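Local coordinates for protein D-aminoacyl-tRNA deacylase 1 (Homo sapiens, PDB 2OKV) that deacylates D-aminoacyl-tRNAs and glycyl-tRNA(Ala), and is also a possible ATPase involved in DNA replication, at residues B[6-11]-B[133-138]; B[78-83]-B[91-96]; B[44-49]-B[107-112]. All blocks are in the same frame, centred on the assembly; numbering follows the deposited sequence.

Contact 1: residues B[6-11]-B[133-138]; sequences QRVTRA and VHIQND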
ATOM      1  N   GLN B   6       3.552   4.677   2.197  1.00 41.30           N
ATOM      2  CA  GLN B   6       4.753   3.901   1.882  1.00 41.20           C
ATOM      3  C   GLN B   6       5.970   4.811   1.924  1.00 41.29           C
ATOM      4  O   GLN B   6       5.962   5.875   1.312  1.00 42.09           O
ATOM      5  CB  GLN B   6       4.630   3.243   0.501  1.00 40.75           C
ATOM      6  CG  GLN B   6       3.548   2.153   0.446  1.00 38.50           C
ATOM      7  CD  GLN B   6       3.373   1.551  -0.940  1.00 41.72           C
ATOM      8  OE1 GLN B   6       4.153   0.686  -1.362  1.00 40.31           O
ATOM      9  NE2 GLN B   6       2.296   1.963  -1.640  1.00 37.24           N
ATOM     10  N   ARG B   7       7.010   4.392   2.635  1.00 41.09           N
ATOM     11  CA  ARG B   7       8.244   5.168   2.687  1.00 41.01           C
ATOM     12  C   ARG B   7       8.972   4.940   1.377  1.00 40.98           C
ATOM     13  O   ARG B   7       9.154   3.802   0.967  1.00 40.59           O
ATOM     14  CB  ARG B   7       9.128   4.726   3.859  1.00 41.17           C
ATOM     15  CG  ARG B   7      10.458   5.481   3.948  1.00 41.27           C
ATOM     16  CD  ARG B   7      11.284   5.085   5.160  1.00 41.16           C
ATOM     17  NE  ARG B   7      11.908   3.774   4.986  1.00 42.13           N
ATOM     18  CZ  ARG B   7      12.693   3.187   5.880  1.00 43.09           C
ATOM     19  NH1 ARG B   7      12.937   3.776   7.049  1.00 43.05           N
ATOM     20  NH2 ARG B   7      13.220   1.992   5.613  1.00 41.66           N
ATOM     21  N   VAL B   8       9.407   6.015   0.728  1.00 41.19           N
ATOM     22  CA  VAL B   8      10.025   5.877  -0.600  1.00 41.53           C
ATOM     23  C   VAL B   8      11.441   6.464  -0.694  1.00 41.99           C
ATOM     24  O   VAL B   8      11.760   7.458   0.003  1.00 41.33           O
ATOM     25  CB  VAL B   8       9.121   6.470  -1.718  1.00 41.27           C
ATOM     26  CG1 VAL B   8       7.778   5.737  -1.775  1.00 42.03           C
ATOM     27  CG2 VAL B   8       8.917   7.979  -1.542  1.00 41.65           C
ATOM     28  N   THR B   9      12.292   5.868  -1.541  1.00 41.46           N
ATOM     29  CA  THR B   9      13.512   6.595  -1.896  1.00 41.80           C
ATOM     30  C   THR B   9      13.219   7.553  -3.054  1.00 40.82           C
ATOM     31  O   THR B   9      13.873   8.576  -3.187  1.00 40.02           O
ATOM     32  CB  THR B   9      14.786   5.714  -2.142  1.00 42.47           C
ATOM     33  OG1 THR B   9      14.943   5.460  -3.526  1.00 47.88           O
ATOM     34  CG2 THR B   9      14.740   4.448  -1.391  1.00 39.93           C
ATOM     35  N   ARG B  10      12.193   7.230  -3.847  1.00 39.54           N
ATOM     36  CA  ARG B  10      11.646   8.133  -4.847  1.00 39.90           C
ATOM     37  C   ARG B  10      10.253   7.654  -5.274  1.00 39.14           C
ATOM     38  O   ARG B  10       9.880   6.525  -5.017  1.00 38.84           O
ATOM     39  CB  ARG B  10      12.585   8.254  -6.066  1.00 40.14           C
ATOM     40  CG  ARG B  10      12.878   6.929  -6.769  1.00 40.28           C
ATOM     41  CD  ARG B  10      13.822   7.086  -7.970  1.00 41.58           C
ATOM     42  NE  ARG B  10      15.131   7.644  -7.609  1.00 45.54           N
ATOM     43  CZ  ARG B  10      16.155   6.960  -7.095  1.00 45.25           C
ATOM     44  NH1 ARG B  10      16.062   5.653  -6.865  1.00 45.42           N
ATOM     45  NH2 ARG B  10      17.290   7.589  -6.825  1.00 45.24           N
ATOM     46  N   ALA B  11       9.491   8.513  -5.934  1.00 39.24           N
ATOM     47  CA  ALA B  11       8.160   8.135  -6.388  1.00 39.34           C
ATOM     48  C   ALA B  11       7.749   9.092  -7.477  1.00 39.49           C
ATOM     49  O   ALA B  11       8.219  10.223  -7.511  1.00 39.09           O
ATOM     50  CB  ALA B  11       7.177   8.187  -5.236  1.00 39.93           C
ATOM     51  N   VAL B 133       1.564   4.947 -10.828  1.00 38.44           N
ATOM     52  CA  VAL B 133       2.236   5.511  -9.687  1.00 38.72           C
ATOM     53  C   VAL B 133       3.455   4.642  -9.436  1.00 39.42           C
ATOM     54  O   VAL B 133       3.323   3.490  -9.010  1.00 38.85           O
ATOM     55  CB  VAL B 133       1.290   5.574  -8.450  1.00 38.76           C
ATOM     56  CG1 VAL B 133       1.945   6.387  -7.322  1.00 38.78           C
ATOM     57  CG2 VAL B 133      -0.077   6.214  -8.885  1.00 38.48           C
ATOM     58  N   HIS B 134       4.628   5.183  -9.770  1.00 40.00           N
ATOM     59  CA  HIS B 134       5.888   4.474  -9.608  1.00 41.25           C
ATOM     60  C   HIS B 134       6.337   4.682  -8.168  1.00 41.19           C
ATOM     61  O   HIS B 134       6.565   5.794  -7.744  1.00 40.91           O
ATOM     62  CB  HIS B 134       6.942   5.007 -10.597  1.00 42.04           C
ATOM     63  CG  HIS B 134       6.608   4.753 -12.040  1.00 44.01           C
ATOM     64  ND1 HIS B 134       5.599   5.421 -12.705  1.00 48.49           N
ATOM     65  CD2 HIS B 134       7.155   3.910 -12.945  1.00 46.73           C
ATOM     66  CE1 HIS B 134       5.530   4.992 -13.953  1.00 47.78           C
ATOM     67  NE2 HIS B 134       6.473   4.083 -14.128  1.00 49.04           N
ATOM     68  N   ILE B 135       6.393   3.606  -7.399  1.00 41.46           N
ATOM     69  CA  ILE B 135       6.677   3.708  -5.983  1.00 40.94           C
ATOM     70  C   ILE B 135       7.917   2.887  -5.678  1.00 41.31           C
ATOM     71  O   ILE B 135       7.877   1.654  -5.773  1.00 41.94           O
ATOM     72  CB  ILE B 135       5.475   3.208  -5.125  1.00 40.74           C
ATOM     73  CG1 ILE B 135       4.219   4.028  -5.461  1.00 40.52           C
ATOM     74  CG2 ILE B 135       5.803   3.306  -3.626  1.00 40.98           C
ATOM     75  CD1 ILE B 135       2.941   3.561  -4.796  1.00 41.09           C
ATOM     76  N   GLN B 136       9.020   3.552  -5.318  1.00 40.66           N
ATOM     77  CA  GLN B 136      10.199   2.801  -4.881  1.00 39.64           C
ATOM     78  C   GLN B 136      10.169   2.707  -3.358  1.00 40.21           C
ATOM     79  O   GLN B 136      10.710   3.572  -2.651  1.00 39.30           O
ATOM     80  CB  GLN B 136      11.517   3.395  -5.409  1.00 39.98           C
ATOM     81  CG  GLN B 136      12.722   2.460  -5.114  1.00 39.33           C
ATOM     82  CD  GLN B 136      14.069   2.961  -5.598  1.00 40.18           C
ATOM     83  OE1 GLN B 136      15.101   2.787  -4.907  1.00 43.03           O
ATOM     84  NE2 GLN B 136      14.091   3.562  -6.780  1.00 35.88           N
ATOM     85  N   ASN B 137       9.494   1.662  -2.869  1.00 39.21           N
ATOM     86  CA  ASN B 137       9.248   1.486  -1.449  1.00 39.04           C
ATOM     87  C   ASN B 137      10.558   1.098  -0.750  1.00 38.74           C
ATOM     88  O   ASN B 137      11.132   0.053  -1.041  1.00 38.82           O
ATOM     89  CB  ASN B 137       8.152   0.435  -1.235  1.00 39.51           C
ATOM     90  CG  ASN B 137       7.643   0.387   0.215  1.00 40.39           C
ATOM     91  OD1 ASN B 137       8.398   0.568   1.155  1.00 41.39           O
ATOM     92  ND2 ASN B 137       6.347   0.153   0.382  1.00 39.23           N
ATOM     93  N   ASP B 138      11.008   1.965   0.154  1.00 38.26           N
ATOM     94  CA  ASP B 138      12.325   1.875   0.812  1.00 38.28           C
ATOM     95  C   ASP B 138      12.244   1.067   2.098  1.00 37.99           C
ATOM     96  O   ASP B 138      11.858   1.601   3.146  1.00 37.90           O
ATOM     97  CB  ASP B 138      12.800   3.294   1.097  1.00 37.98           C
ATOM     98  CG  ASP B 138      14.133   3.355   1.772  1.00 38.25           C
ATOM     99  OD1 ASP B 138      14.962   2.440   1.595  1.00 38.06           O
ATOM    100  OD2 ASP B 138      14.354   4.366   2.468  1.00 38.64           O
TER
HETATM  101  O   HOH W   1      13.344   7.046   2.279  1.00 31.38           O
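R7 and D138 meet where a beta strand leaves one sheet for another, and the contact is an antiparallel pairing made around that corner. Strand 2-8 of the five-stranded sheet bends at T9 into strand 10-15 of the three-stranded sheet, while 133-137 crosses residues 6-8 at 86° and runs on beside residues 10-11. Backbone bonds hold the bend: D138 N donates to R7 O at 2.7 Å and T9 N to Q136 O at 3.0 Å. Past it, A11 faces I135 as a non-hydrogen-bonded pair, and Q136 N to R10 O is a further bond.

The guanidinium of R7 adds a side-on grip on a single oxygen. With CG anti to the backbone N (chi1 179°) and a bend at chi3 (75°), the chain brings NE and NH2 each to 2.8 Å from D138 O. That oxygen lies in the guanidinium plane, and NH1 is used separately by V54 O. The carboxylate OD2 of D138 stands 3.6 Å from R7 NE, well out of the plane, so this salt bridge rests on charge alone. A water links D138 OD2 to V8 O, and OD1 accepts from Y130 and Q132 of the second subunit. An aspartate suits a place where its two oxygens take a water and two side chains of the second subunit while its charge faces R7.

The T9 methyl CG2 packs 3.4 Å from D138 CB. On the buried side, V8 CG1 meets I135 CG2 at 3.6 Å, and both branched side chains rest on C28, a magnesium-binding residue. Q6, another magnesium-binding residue, lies nearby. Residues 133-138 also pair antiparallel with a strand of the other subunit. The arrangement is a strand that turns a corner from one sheet into another, with the second sheet continuing across the homodimer interface, beside the magnesium site.

Contact 2: residues B[78-83]-B[91-96]; sequences SQFTLQ and PDFHLA
F80 drives its ring edge into the face of F93, joining the two ends of a long loop. Its CB starts the contact beside the methyl of A96, CB to CB 4.1 Å, where the small methyl of alanine lets the aromatic stem lie close. From there CG sits between the backbone N and the carbonyl carbon (chi1 74°), which swings the ring toward F93. F80 CD1 then comes 3.8 Å from F93 CD2, and F80 CE1 stands over the centre of the F93 ring, 3.8 Å from F93 CG. The result is a T-shaped pair with centroids 5.1 Å apart and planes at 80°.

F93 has further neighbours: its CE2 lies 3.9 Å from the methyl CG2 of T81, the carbonyl carbon of P91 lies over the rim of its opposite face, and its ring also meets W63 of the second subunit. The hydroxyl of T81 turns instead to T142 O of that subunit, so threonine serves both sides, methyl to ring and oxygen to dimer partner.

Beside this pair, Q83 CB packs 3.7 Å from A96 CB. A water donates to Q83 O and D92 O and accepts from L95 N, bridging backbones that make no direct hydrogen bond. The 3-10 turn at 80-82 and the type I turn from F93 to A96 thus lie together between strand 73-78 and helix 99-116, with L82 and Q83 touching strand 2-8.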
ATOM      1  N   SER B  78      -5.074  10.193  -4.777  1.00 43.05           N
ATOM      2  CA  SER B  78      -6.421   9.800  -4.371  1.00 43.91           C
ATOM      3  C   SER B  78      -6.674   8.355  -4.779  1.00 43.36           C
ATOM      4  O   SER B  78      -6.379   7.968  -5.909  1.00 42.54           O
ATOM      5  CB  SER B  78      -7.441  10.714  -5.046  1.00 44.25           C
ATOM      6  OG  SER B  78      -6.956  10.999  -6.360  1.00 49.56           O
ATOM      7  N   GLN B  79      -7.239   7.570  -3.859  1.00 43.23           N
ATOM      8  CA  GLN B  79      -7.370   6.117  -4.018  1.00 42.61           C
ATOM      9  C   GLN B  79      -8.649   5.612  -3.344  1.00 42.95           C
ATOM     10  O   GLN B  79      -8.607   5.126  -2.203  1.00 43.66           O
ATOM     11  CB  GLN B  79      -6.147   5.421  -3.382  1.00 42.51           C
ATOM     12  CG  GLN B  79      -6.114   3.885  -3.496  1.00 41.74           C
ATOM     13  CD  GLN B  79      -5.694   3.396  -4.876  1.00 41.86           C
ATOM     14  OE1 GLN B  79      -4.552   3.011  -5.065  1.00 42.23           O
ATOM     15  NE2 GLN B  79      -6.611   3.429  -5.842  1.00 39.97           N
ATOM     16  N   PHE B  80      -9.772   5.719  -4.044  1.00 42.24           N
ATOM     17  CA  PHE B  80     -11.070   5.296  -3.509  1.00 42.55           C
ATOM     18  C   PHE B  80     -11.174   3.797  -3.217  1.00 41.90           C
ATOM     19  O   PHE B  80     -12.061   3.389  -2.476  1.00 42.46           O
ATOM     20  CB  PHE B  80     -12.222   5.735  -4.442  1.00 42.71           C
ATOM     21  CG  PHE B  80     -12.323   4.927  -5.721  1.00 43.70           C
ATOM     22  CD1 PHE B  80     -13.052   3.736  -5.757  1.00 43.96           C
ATOM     23  CD2 PHE B  80     -11.689   5.357  -6.886  1.00 43.95           C
ATOM     24  CE1 PHE B  80     -13.144   2.982  -6.924  1.00 44.86           C
ATOM     25  CE2 PHE B  80     -11.773   4.613  -8.060  1.00 45.30           C
ATOM     26  CZ  PHE B  80     -12.505   3.421  -8.085  1.00 45.16           C
ATOM     27  N   THR B  81     -10.284   2.977  -3.792  1.00 41.59           N
ATOM     28  CA  THR B  81     -10.352   1.505  -3.609  1.00 41.12           C
ATOM     29  C   THR B  81     -10.106   1.050  -2.172  1.00 41.95           C
ATOM     30  O   THR B  81     -10.504  -0.063  -1.780  1.00 41.72           O
ATOM     31  CB  THR B  81      -9.394   0.728  -4.560  1.00 40.64           C
ATOM     32  OG1 THR B  81      -8.053   1.176  -4.375  1.00 39.49           O
ATOM     33  CG2 THR B  81      -9.784   0.946  -6.022  1.00 40.32           C
ATOM     34  N   LEU B  82      -9.437   1.895  -1.396  1.00 42.49           N
ATOM     35  CA  LEU B  82      -9.215   1.613   0.018  1.00 44.69           C
ATOM     36  C   LEU B  82     -10.518   1.592   0.827  1.00 46.36           C
ATOM     37  O   LEU B  82     -10.573   0.985   1.894  1.00 47.09           O
ATOM     38  CB  LEU B  82      -8.221   2.606   0.615  1.00 44.31           C
ATOM     39  CG  LEU B  82      -6.807   2.572   0.049  1.00 43.43           C
ATOM     40  CD1 LEU B  82      -6.028   3.703   0.655  1.00 44.56           C
ATOM     41  CD2 LEU B  82      -6.137   1.247   0.358  1.00 43.22           C
ATOM     42  N   GLN B  83     -11.561   2.239   0.301  1.00 48.25           N
ATOM     43  CA  GLN B  83     -12.909   2.204   0.890  1.00 50.15           C
ATOM     44  C   GLN B  83     -13.746   1.052   0.314  1.00 51.66           C
ATOM     45  O   GLN B  83     -14.882   1.241  -0.125  1.00 52.14           O
ATOM     46  CB  GLN B  83     -13.616   3.550   0.674  1.00 49.88           C
ATOM     47  CG  GLN B  83     -12.967   4.729   1.404  1.00 49.36           C
ATOM     48  CD  GLN B  83     -13.015   4.579   2.923  1.00 50.44           C
ATOM     49  OE1 GLN B  83     -12.124   5.045   3.632  1.00 51.89           O
ATOM     50  NE2 GLN B  83     -14.060   3.936   3.426  1.00 48.43           N
ATOM     51  N   PRO B  91     -14.997  -6.356  -5.382  1.00 55.95           N
ATOM     52  CA  PRO B  91     -15.081  -5.148  -4.568  1.00 55.57           C
ATOM     53  C   PRO B  91     -16.382  -4.376  -4.807  1.00 55.16           C
ATOM     54  O   PRO B  91     -16.900  -4.345  -5.932  1.00 55.12           O
ATOM     55  CB  PRO B  91     -13.878  -4.321  -5.036  0.50 55.51           C
ATOM     56  CG  PRO B  91     -13.008  -5.268  -5.803  0.50 55.63           C
ATOM     57  CD  PRO B  91     -13.945  -6.248  -6.406  0.50 55.91           C
ATOM     58  N   ASP B  92     -16.910  -3.791  -3.737  1.00 54.48           N
ATOM     59  CA  ASP B  92     -18.021  -2.849  -3.817  1.00 53.82           C
ATOM     60  C   ASP B  92     -17.544  -1.561  -3.143  1.00 53.35           C
ATOM     61  O   ASP B  92     -16.905  -1.607  -2.088  1.00 53.10           O
ATOM     62  CB  ASP B  92     -19.267  -3.420  -3.133  1.00 53.85           C
ATOM     63  CG  ASP B  92     -20.469  -2.496  -3.226  1.00 54.26           C
ATOM     64  OD1 ASP B  92     -21.437  -2.842  -3.934  1.00 53.93           O
ATOM     65  OD2 ASP B  92     -20.448  -1.421  -2.591  1.00 54.67           O
ATOM     66  N   PHE B  93     -17.845  -0.418  -3.757  1.00 52.65           N
ATOM     67  CA  PHE B  93     -17.265   0.853  -3.313  1.00 52.23           C
ATOM     68  C   PHE B  93     -18.280   1.849  -2.757  1.00 52.17           C
ATOM     69  O   PHE B  93     -18.027   3.056  -2.761  1.00 52.11           O
ATOM     70  CB  PHE B  93     -16.437   1.489  -4.441  1.00 51.94           C
ATOM     71  CG  PHE B  93     -15.372   0.583  -4.986  1.00 51.50           C
ATOM     72  CD1 PHE B  93     -15.567  -0.089  -6.194  1.00 51.06           C
ATOM     73  CD2 PHE B  93     -14.187   0.375  -4.282  1.00 50.96           C
ATOM     74  CE1 PHE B  93     -14.591  -0.942  -6.697  1.00 50.03           C
ATOM     75  CE2 PHE B  93     -13.205  -0.485  -4.779  1.00 51.28           C
ATOM     76  CZ  PHE B  93     -13.413  -1.145  -5.994  1.00 50.42           C
ATOM     77  N   HIS B  94     -19.407   1.338  -2.254  1.00 51.94           N
ATOM     78  CA  HIS B  94     -20.508   2.180  -1.770  1.00 51.86           C
ATOM     79  C   HIS B  94     -20.123   3.098  -0.608  1.00 51.36           C
ATOM     80  O   HIS B  94     -20.795   4.103  -0.364  1.00 51.62           O
ATOM     81  CB  HIS B  94     -21.717   1.324  -1.366  1.00 52.15           C
ATOM     82  CG  HIS B  94     -21.596   0.714  -0.003  1.00 53.41           C
ATOM     83  ND1 HIS B  94     -21.110  -0.561   0.204  1.00 54.93           N
ATOM     84  CD2 HIS B  94     -21.890   1.207   1.225  1.00 54.45           C
ATOM     85  CE1 HIS B  94     -21.113  -0.827   1.499  1.00 55.09           C
ATOM     86  NE2 HIS B  94     -21.584   0.228   2.140  1.00 55.27           N
ATOM     87  N   LEU B  95     -19.066   2.736   0.117  1.00 50.66           N
ATOM     88  CA  LEU B  95     -18.603   3.520   1.261  1.00 50.13           C
ATOM     89  C   LEU B  95     -17.672   4.659   0.834  1.00 49.41           C
ATOM     90  O   LEU B  95     -17.457   5.609   1.591  1.00 49.08           O
ATOM     91  CB  LEU B  95     -17.907   2.631   2.302  1.00 50.29           C
ATOM     92  CG  LEU B  95     -18.357   2.751   3.771  1.00 51.60           C
ATOM     93  CD1 LEU B  95     -18.663   4.198   4.205  1.00 52.57           C
ATOM     94  CD2 LEU B  95     -19.572   1.866   4.046  1.00 52.08           C
ATOM     95  N   ALA B  96     -17.114   4.555  -0.369  1.00 48.52           N
ATOM     96  CA  ALA B  96     -16.280   5.628  -0.904  1.00 47.97           C
ATOM     97  C   ALA B  96     -17.146   6.843  -1.253  1.00 47.76           C
ATOM     98  O   ALA B  96     -18.291   6.694  -1.700  1.00 46.63           O
ATOM     99  CB  ALA B  96     -15.513   5.151  -2.116  1.00 47.75           C
TER
HETATM  100  O   HOH W   2     -17.385   0.260  -0.056  1.00 38.55           O

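Contact 3: residues B[44-49]-B[107-112]; sequences HMVRKI and NSFLEQ
V46 and F109 form the centre of a purely apolar contact between two helices. The V46 methyl CG2 sits 3.6 Å from F109 CE1, and the same methyl also meets Q112 CB at 4.0 Å. It is therefore held between the ring and the aliphatic root of a glutamine one helical turn further on. Valine is short enough to fit here without pushing the helices apart. I49 approaches F109 from the opposite direction, its CD1 lying in the ring plane at the edge, 3.7 Å from CZ. M45 adds CG, 4.0 Å from F109 CE1, before its flexible chain bends at chi2 and chi3 and takes the sulfur end away toward M1.

What places the ring is its first torsion: CG is anti to the backbone N (chi1 171°), which carries the ring out from helix 99-116 past V46 toward I49. The backbones can then stay well separated, with the short axes 10.0 Å apart at closest approach and crossing at -44°. A phenylalanine has the length to span that distance. Q112, at the partly exposed margin, offers carbons to the contact and carries an amide suited to the less buried side.

Beyond this shell, L42 of helix 39-51 touches S108, F109 and Q112, extending the same helix-helix seam. On the side of the mixed sheet, I49 rests on V29 and F109 on L31, both of strand 26-32. The two helices thus share one strand of the mixed sheet as their floor, an arrangement characteristic of a layered alpha/beta fold in which a helix pair packs over a sheet.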
ATOM      1  N   HIS B  44      -7.455  15.571  11.033  1.00 38.60           N
ATOM      2  CA  HIS B  44      -6.804  14.494  11.794  1.00 39.28           C
ATOM      3  C   HIS B  44      -5.854  13.653  10.938  1.00 39.40           C
ATOM      4  O   HIS B  44      -4.749  13.321  11.369  1.00 38.92           O
ATOM      5  CB  HIS B  44      -7.854  13.616  12.478  1.00 39.75           C
ATOM      6  CG  HIS B  44      -8.425  14.210  13.734  1.00 42.65           C
ATOM      7  ND1 HIS B  44      -8.910  15.500  13.803  1.00 45.81           N
ATOM      8  CD2 HIS B  44      -8.599  13.679  14.966  1.00 45.22           C
ATOM      9  CE1 HIS B  44      -9.355  15.739  15.024  1.00 45.33           C
ATOM     10  NE2 HIS B  44      -9.181  14.649  15.749  1.00 46.54           N
ATOM     11  N   MET B  45      -6.269  13.323   9.718  1.00 39.59           N
ATOM     12  CA  MET B  45      -5.417  12.549   8.812  1.00 39.89           C
ATOM     13  C   MET B  45      -4.161  13.322   8.382  1.00 40.22           C
ATOM     14  O   MET B  45      -3.066  12.756   8.350  1.00 40.64           O
ATOM     15  CB  MET B  45      -6.200  12.061   7.590  1.00 39.93           C
ATOM     16  CG  MET B  45      -5.410  11.152   6.630  1.00 41.22           C
ATOM     17  SD  MET B  45      -4.763   9.650   7.407  1.00 42.99           S
ATOM     18  CE  MET B  45      -6.200   8.579   7.445  1.00 43.86           C
ATOM     19  N   VAL B  46      -4.319  14.608   8.069  1.00 39.15           N
ATOM     20  CA  VAL B  46      -3.167  15.469   7.786  1.00 39.49           C
ATOM     21  C   VAL B  46      -2.140  15.414   8.945  1.00 40.22           C
ATOM     22  O   VAL B  46      -0.954  15.171   8.724  1.00 39.36           O
ATOM     23  CB  VAL B  46      -3.598  16.914   7.546  1.00 39.67           C
ATOM     24  CG1 VAL B  46      -2.397  17.849   7.564  1.00 40.45           C
ATOM     25  CG2 VAL B  46      -4.342  17.033   6.198  1.00 39.51           C
ATOM     26  N   ARG B  47      -2.610  15.647  10.167  1.00 40.75           N
ATOM     27  CA  ARG B  47      -1.723  15.629  11.338  1.00 42.50           C
ATOM     28  C   ARG B  47      -0.989  14.294  11.479  1.00 42.58           C
ATOM     29  O   ARG B  47       0.220  14.263  11.763  1.00 43.22           O
ATOM     30  CB  ARG B  47      -2.501  15.965  12.605  1.00 42.32           C
ATOM     31  CG  ARG B  47      -2.633  17.463  12.835  1.00 46.22           C
ATOM     32  CD  ARG B  47      -3.190  17.799  14.223  1.00 50.99           C
ATOM     33  NE  ARG B  47      -4.617  18.130  14.143  1.00 56.39           N
ATOM     34  CZ  ARG B  47      -5.595  17.398  14.675  1.00 57.93           C
ATOM     35  NH1 ARG B  47      -5.314  16.288  15.360  1.00 58.11           N
ATOM     36  NH2 ARG B  47      -6.859  17.784  14.528  1.00 57.91           N
ATOM     37  N   LYS B  48      -1.705  13.190  11.269  1.00 43.12           N
ATOM     38  CA  LYS B  48      -1.096  11.860  11.394  1.00 43.71           C
ATOM     39  C   LYS B  48      -0.024  11.613  10.347  1.00 43.42           C
ATOM     40  O   LYS B  48       1.040  11.082  10.677  1.00 42.45           O
ATOM     41  CB  LYS B  48      -2.146  10.741  11.331  1.00 44.40           C
ATOM     42  CG  LYS B  48      -3.052  10.653  12.562  1.00 46.94           C
ATOM     43  CD  LYS B  48      -4.391  10.040  12.177  1.00 49.97           C
ATOM     44  CE  LYS B  48      -4.427   8.551  12.387  1.00 50.98           C
ATOM     45  NZ  LYS B  48      -4.949   8.254  13.757  1.00 52.90           N
ATOM     46  N   ILE B  49      -0.304  11.994   9.097  1.00 42.34           N
ATOM     47  CA  ILE B  49       0.644  11.780   7.995  1.00 42.40           C
ATOM     48  C   ILE B  49       1.918  12.571   8.277  1.00 42.89           C
ATOM     49  O   ILE B  49       3.035  12.049   8.166  1.00 42.91           O
ATOM     50  CB  ILE B  49       0.047  12.200   6.619  1.00 42.14           C
ATOM     51  CG1 ILE B  49      -1.000  11.190   6.147  1.00 41.69           C
ATOM     52  CG2 ILE B  49       1.137  12.379   5.546  1.00 42.18           C
ATOM     53  CD1 ILE B  49      -1.943  11.759   5.089  1.00 42.15           C
ATOM     54  N   ASN B 107      -8.988  18.048  -2.861  1.00 36.92           N
ATOM     55  CA  ASN B 107      -8.306  19.319  -3.045  1.00 36.95           C
ATOM     56  C   ASN B 107      -8.144  20.072  -1.716  1.00 37.33           C
ATOM     57  O   ASN B 107      -7.051  20.539  -1.416  1.00 37.57           O
ATOM     58  CB  ASN B 107      -8.990  20.163  -4.109  1.00 36.60           C
ATOM     59  CG  ASN B 107      -8.721  19.650  -5.509  1.00 36.98           C
ATOM     60  OD1 ASN B 107      -7.732  18.945  -5.748  1.00 39.02           O
ATOM     61  ND2 ASN B 107      -9.599  19.990  -6.440  1.00 38.78           N
ATOM     62  N   SER B 108      -9.206  20.140  -0.914  1.00 36.82           N
ATOM     63  CA  SER B 108      -9.137  20.778   0.410  1.00 37.02           C
ATOM     64  C   SER B 108      -8.113  20.077   1.320  1.00 37.37           C
ATOM     65  O   SER B 108      -7.372  20.735   2.084  1.00 36.75           O
ATOM     66  CB  SER B 108     -10.510  20.806   1.086  1.00 36.19           C
ATOM     67  OG  SER B 108     -11.420  21.658   0.394  1.00 37.25           O
ATOM     68  N   PHE B 109      -8.090  18.748   1.243  1.00 38.11           N
ATOM     69  CA  PHE B 109      -7.152  17.934   2.008  1.00 39.44           C
ATOM     70  C   PHE B 109      -5.703  18.269   1.649  1.00 40.24           C
ATOM     71  O   PHE B 109      -4.857  18.466   2.539  1.00 39.96           O
ATOM     72  CB  PHE B 109      -7.429  16.444   1.763  1.00 39.74           C
ATOM     73  CG  PHE B 109      -6.384  15.549   2.325  1.00 42.13           C
ATOM     74  CD1 PHE B 109      -6.493  15.069   3.634  1.00 41.67           C
ATOM     75  CD2 PHE B 109      -5.264  15.211   1.567  1.00 42.84           C
ATOM     76  CE1 PHE B 109      -5.519  14.263   4.177  1.00 43.48           C
ATOM     77  CE2 PHE B 109      -4.268  14.409   2.112  1.00 44.06           C
ATOM     78  CZ  PHE B 109      -4.397  13.933   3.425  1.00 43.14           C
ATOM     79  N   LEU B 110      -5.418  18.333   0.346  1.00 40.84           N
ATOM     80  CA  LEU B 110      -4.072  18.680  -0.128  1.00 41.97           C
ATOM     81  C   LEU B 110      -3.684  20.077   0.307  1.00 41.82           C
ATOM     82  O   LEU B 110      -2.523  20.329   0.636  1.00 41.52           O
ATOM     83  CB  LEU B 110      -3.979  18.608  -1.648  1.00 42.49           C
ATOM     84  CG  LEU B 110      -3.652  17.283  -2.315  1.00 45.06           C
ATOM     85  CD1 LEU B 110      -3.527  17.601  -3.784  1.00 47.74           C
ATOM     86  CD2 LEU B 110      -2.364  16.629  -1.803  1.00 47.88           C
ATOM     87  N   GLU B 111      -4.657  20.986   0.302  1.00 41.75           N
ATOM     88  CA  GLU B 111      -4.408  22.358   0.732  1.00 42.10           C
ATOM     89  C   GLU B 111      -4.090  22.472   2.236  1.00 42.43           C
ATOM     90  O   GLU B 111      -3.251  23.305   2.616  1.00 42.32           O
ATOM     91  CB  GLU B 111      -5.564  23.280   0.298  1.00 42.11           C
ATOM     92  CG  GLU B 111      -5.333  24.780   0.485  1.00 42.39           C
ATOM     93  CD  GLU B 111      -4.162  25.360  -0.327  1.00 42.56           C
ATOM     94  OE1 GLU B 111      -3.608  24.691  -1.225  1.00 43.04           O
ATOM     95  OE2 GLU B 111      -3.789  26.515  -0.047  1.00 46.15           O
ATOM     96  N   GLN B 112      -4.737  21.659   3.085  1.00 42.78           N
ATOM     97  CA  GLN B 112      -4.423  21.659   4.532  1.00 43.22           C
ATOM     98  C   GLN B 112      -3.011  21.118   4.753  1.00 42.38           C
ATOM     99  O   GLN B 112      -2.264  21.633   5.578  1.00 41.89           O
ATOM    100  CB  GLN B 112      -5.413  20.831   5.380  1.00 43.70           C
ATOM    101  CG  GLN B 112      -6.044  21.547   6.643  1.00 49.23           C
ATOM    102  CD  GLN B 112      -5.077  21.974   7.765  1.00 54.67           C
ATOM    103  OE1 GLN B 112      -4.128  22.731   7.540  1.00 57.88           O
ATOM    104  NE2 GLN B 112      -5.363  21.532   9.000  1.00 52.47           N
TER

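How the contacts relate
Starting from the N terminus, strand 2-8 enters contact 1 at once, but its partner comes only at 133-138, so this contact closes a loop holding nearly all of the domain. Contact 3 closes a smaller loop within it, from helix 39-51 to helix 99-116, and contact 2 lies within that one, pinching the segment between strand 73-78 and helix 99-116. The three are thus fully nested and none crosses another. They do not touch; their centres lie about 19 to 22 Å apart. Contact 1 joins the two sheets, contact 3 the helix layer, and contact 2 a loop; contacts 1 and 2 both also reach the second subunit.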